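Local structure of alpha-glucosidase (Pseudoalteromonas sp. K8, 5HQA) at residues L120-I125 with K219-F224. The protein hydrolyses alpha-glucosidic bonds as a calcium-binding, chloride-activated glycoside hydrolase of family 97. Sequence-based numbering, arbitrary orientation.
Sequences LNNIEI and KKQGAF
Strands 122-125 and 219-221 pair antiparallel at 152°, joined by reciprocal backbone bonds between I123 and K220, with K220 N to I123 O at 3.0 Å, and by G222 N reaching N121 O at 2.8 Å just past the strand end. That last donor stands above the carbonyl plane of N121, where the chain leaves strand geometry at G222, whose phi is positive. On the face carrying N122, Q221, E124 and K219, the first two lie side by side. Q221 NE2 gives a hydrogen bond of 2.8 Å to N122 OD1, in the carbonyl plane and on a lone pair, although the two amides are turned 42° apart. E124 and K219 run alongside each other on this face, but E124 OE1 stays 5.0 Å from K219 NZ; K219 makes a cation-pi contact with W212. On the other face, I123 CD1 meets K220 CB and, at 3.8 Å, F224 CE1. The chi1 of F224 (68°) puts CG between its own backbone N and carbonyl carbon, and I125, coming from the opposite direction to F224, brings CD1 to 3.7 Å from CE2 of the F224 ring. F40 of strand 30-42 meets this ring edge-to-face, while K220 NZ forms a salt bridge with D191. Where the two sheets of the N-terminal domain meet, backbone bonds and a single amide-amide bond thus fix the strand register, while I123, I125 and F224 add buried apolar packing.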
ATOM      1  N   LEU A 120       0.722  31.929 -18.190  1.00 23.56           N
ATOM      2  CA  LEU A 120       0.871  30.747 -17.334  1.00 25.19           C
ATOM      3  C   LEU A 120       2.351  30.389 -17.307  1.00 27.47           C
ATOM      4  O   LEU A 120       2.828  29.580 -18.102  1.00 28.92           O
ATOM      5  CB  LEU A 120       0.036  29.577 -17.840  1.00 24.68           C
ATOM      6  CG  LEU A 120       0.002  28.392 -16.867  1.00 24.39           C
ATOM      7  CD1 LEU A 120      -0.975  28.681 -15.738  1.00 23.37           C
ATOM      8  CD2 LEU A 120      -0.340  27.086 -17.575  1.00 21.42           C
ATOM      9  N   ASN A 121       3.084  31.003 -16.382  1.00 25.84           N
ATOM     10  CA  ASN A 121       4.525  30.808 -16.313  1.00 25.14           C
ATOM     11  C   ASN A 121       4.869  30.052 -15.036  1.00 26.17           C
ATOM     12  O   ASN A 121       4.404  28.924 -14.845  1.00 30.23           O
ATOM     13  CB  ASN A 121       5.227  32.156 -16.406  1.00 27.22           C
ATOM     14  CG  ASN A 121       4.786  32.928 -17.631  1.00 37.87           C
ATOM     15  OD1 ASN A 121       4.852  32.410 -18.750  1.00 36.18           O
ATOM     16  ND2 ASN A 121       4.286  34.149 -17.427  1.00 40.48           N
ATOM     17  N   ASN A 122       5.668  30.642 -14.156  1.00 22.77           N
ATOM     18  CA  ASN A 122       5.986  29.983 -12.894  1.00 23.65           C
ATOM     19  C   ASN A 122       4.797  30.165 -11.971  1.00 24.49           C
ATOM     20  O   ASN A 122       4.504  31.285 -11.545  1.00 33.38           O
ATOM     21  CB  ASN A 122       7.255  30.560 -12.281  1.00 25.89           C
ATOM     22  CG  ASN A 122       8.463  30.306 -13.137  1.00 36.28           C
ATOM     23  OD1 ASN A 122       8.739  29.166 -13.522  1.00 37.20           O
ATOM     24  ND2 ASN A 122       9.179  31.370 -13.473  1.00 44.20           N
ATOM     25  N   ILE A 123       4.092  29.081 -11.677  1.00 18.06           N
ATOM     26  CA  ILE A 123       2.882  29.202 -10.881  1.00 19.08           C
ATOM     27  C   ILE A 123       3.020  28.354  -9.630  1.00 19.20           C
ATOM     28  O   ILE A 123       3.821  27.418  -9.557  1.00 18.96           O
ATOM     29  CB  ILE A 123       1.609  28.829 -11.671  1.00 22.02           C
ATOM     30  CG1 ILE A 123       1.689  27.408 -12.202  1.00 22.44           C
ATOM     31  CG2 ILE A 123       1.392  29.795 -12.826  1.00 23.14           C
ATOM     32  CD1 ILE A 123       0.803  26.482 -11.457  1.00 30.55           C
ATOM     33  N   GLU A 124       2.242  28.723  -8.622  1.00 14.20           N
ATOM     34  CA  GLU A 124       2.200  27.998  -7.360  1.00 13.66           C
ATOM     35  C   GLU A 124       0.738  27.779  -7.010  1.00 16.55           C
ATOM     36  O   GLU A 124       0.020  28.736  -6.698  1.00 18.36           O
ATOM     37  CB  GLU A 124       2.931  28.766  -6.261  1.00 15.32           C
ATOM     38  CG  GLU A 124       4.398  28.987  -6.580  1.00 19.71           C
ATOM     39  CD  GLU A 124       5.127  29.724  -5.481  1.00 29.32           C
ATOM     40  OE1 GLU A 124       6.027  29.125  -4.855  1.00 32.01           O
ATOM     41  OE2 GLU A 124       4.793  30.900  -5.233  1.00 34.04           O
ATOM     42  N   ILE A 125       0.293  26.526  -7.088  1.00 12.59           N
ATOM     43  CA  ILE A 125      -1.068  26.203  -6.692  1.00 13.20           C
ATOM     44  C   ILE A 125      -1.183  26.327  -5.181  1.00 15.50           C
ATOM     45  O   ILE A 125      -0.380  25.754  -4.431  1.00 14.22           O
ATOM     46  CB  ILE A 125      -1.444  24.791  -7.156  1.00 13.75           C
ATOM     47  CG1 ILE A 125      -1.408  24.692  -8.678  1.00 12.69           C
ATOM     48  CG2 ILE A 125      -2.821  24.375  -6.597  1.00 11.18           C
ATOM     49  CD1 ILE A 125      -1.485  23.264  -9.153  1.00 12.17           C
ATOM     50  N   LYS A 219       4.380  23.646  -6.960  1.00 12.95           N
ATOM     51  CA  LYS A 219       5.143  24.526  -7.831  1.00 14.10           C
ATOM     52  C   LYS A 219       5.219  23.914  -9.226  1.00 16.35           C
ATOM     53  O   LYS A 219       5.642  22.762  -9.378  1.00 17.25           O
ATOM     54  CB  LYS A 219       6.545  24.743  -7.261  1.00 15.53           C
ATOM     55  CG  LYS A 219       6.553  25.275  -5.830  1.00 15.90           C
ATOM     56  CD  LYS A 219       7.955  25.241  -5.218  1.00 19.48           C
ATOM     57  CE  LYS A 219       7.960  25.793  -3.801  1.00 20.01           C
ATOM     58  NZ  LYS A 219       9.303  25.686  -3.164  1.00 25.52           N
ATOM     59  N   LYS A 220       4.799  24.674 -10.237  1.00 14.16           N
ATOM     60  CA  LYS A 220       4.877  24.241 -11.623  1.00 14.65           C
ATOM     61  C   LYS A 220       5.429  25.375 -12.479  1.00 20.22           C
ATOM     62  O   LYS A 220       5.348  26.555 -12.126  1.00 20.16           O
ATOM     63  CB  LYS A 220       3.504  23.811 -12.175  1.00 14.01           C
ATOM     64  CG  LYS A 220       2.903  22.576 -11.511  1.00 16.90           C
ATOM     65  CD  LYS A 220       3.633  21.298 -11.932  1.00 14.37           C
ATOM     66  CE  LYS A 220       2.862  20.065 -11.484  1.00 13.70           C
ATOM     67  NZ  LYS A 220       3.500  18.811 -11.980  1.00 14.59           N
ATOM     68  N   GLN A 221       5.995  25.010 -13.620  1.00 20.20           N
ATOM     69  CA  GLN A 221       6.397  25.986 -14.621  1.00 22.00           C
ATOM     70  C   GLN A 221       5.642  25.673 -15.905  1.00 25.34           C
ATOM     71  O   GLN A 221       5.902  24.653 -16.551  1.00 30.36           O
ATOM     72  CB  GLN A 221       7.902  25.957 -14.841  1.00 30.39           C
ATOM     73  CG  GLN A 221       8.374  27.012 -15.806  1.00 46.89           C
ATOM     74  CD  GLN A 221       9.872  26.982 -15.979  1.00 62.41           C
ATOM     75  OE1 GLN A 221      10.406  26.154 -16.727  1.00 69.52           O
ATOM     76  NE2 GLN A 221      10.568  27.877 -15.279  1.00 66.00           N
ATOM     77  N   GLY A 222       4.693  26.533 -16.261  1.00 23.62           N
ATOM     78  CA  GLY A 222       3.987  26.364 -17.517  1.00 24.02           C
ATOM     79  C   GLY A 222       2.946  25.260 -17.451  1.00 21.50           C
ATOM     80  O   GLY A 222       2.412  24.940 -16.391  1.00 22.32           O
ATOM     81  N   ALA A 223       2.654  24.681 -18.612  1.00 20.75           N
ATOM     82  CA  ALA A 223       1.634  23.645 -18.708  1.00 19.91           C
ATOM     83  C   ALA A 223       1.886  22.540 -17.692  1.00 19.53           C
ATOM     84  O   ALA A 223       3.030  22.160 -17.432  1.00 20.38           O
ATOM     85  CB  ALA A 223       1.611  23.059 -20.122  1.00 18.15           C
ATOM     86  N   PHE A 224       0.806  22.026 -17.108  1.00 17.40           N
ATOM     87  CA  PHE A 224       0.927  20.946 -16.139  1.00 17.15           C
ATOM     88  C   PHE A 224      -0.349  20.121 -16.138  1.00 16.65           C
ATOM     89  O   PHE A 224      -1.410  20.579 -16.576  1.00 16.77           O
ATOM     90  CB  PHE A 224       1.198  21.476 -14.723  1.00 17.99           C
ATOM     91  CG  PHE A 224       0.034  22.225 -14.115  1.00 18.92           C
ATOM     92  CD1 PHE A 224      -0.134  23.577 -14.348  1.00 18.64           C
ATOM     93  CD2 PHE A 224      -0.882  21.574 -13.294  1.00 19.46           C
ATOM     94  CE1 PHE A 224      -1.197  24.266 -13.785  1.00 19.81           C
ATOM     95  CE2 PHE A 224      -1.944  22.260 -12.732  1.00 16.40           C
ATOM     96  CZ  PHE A 224      -2.101  23.600 -12.976  1.00 15.81           C
TER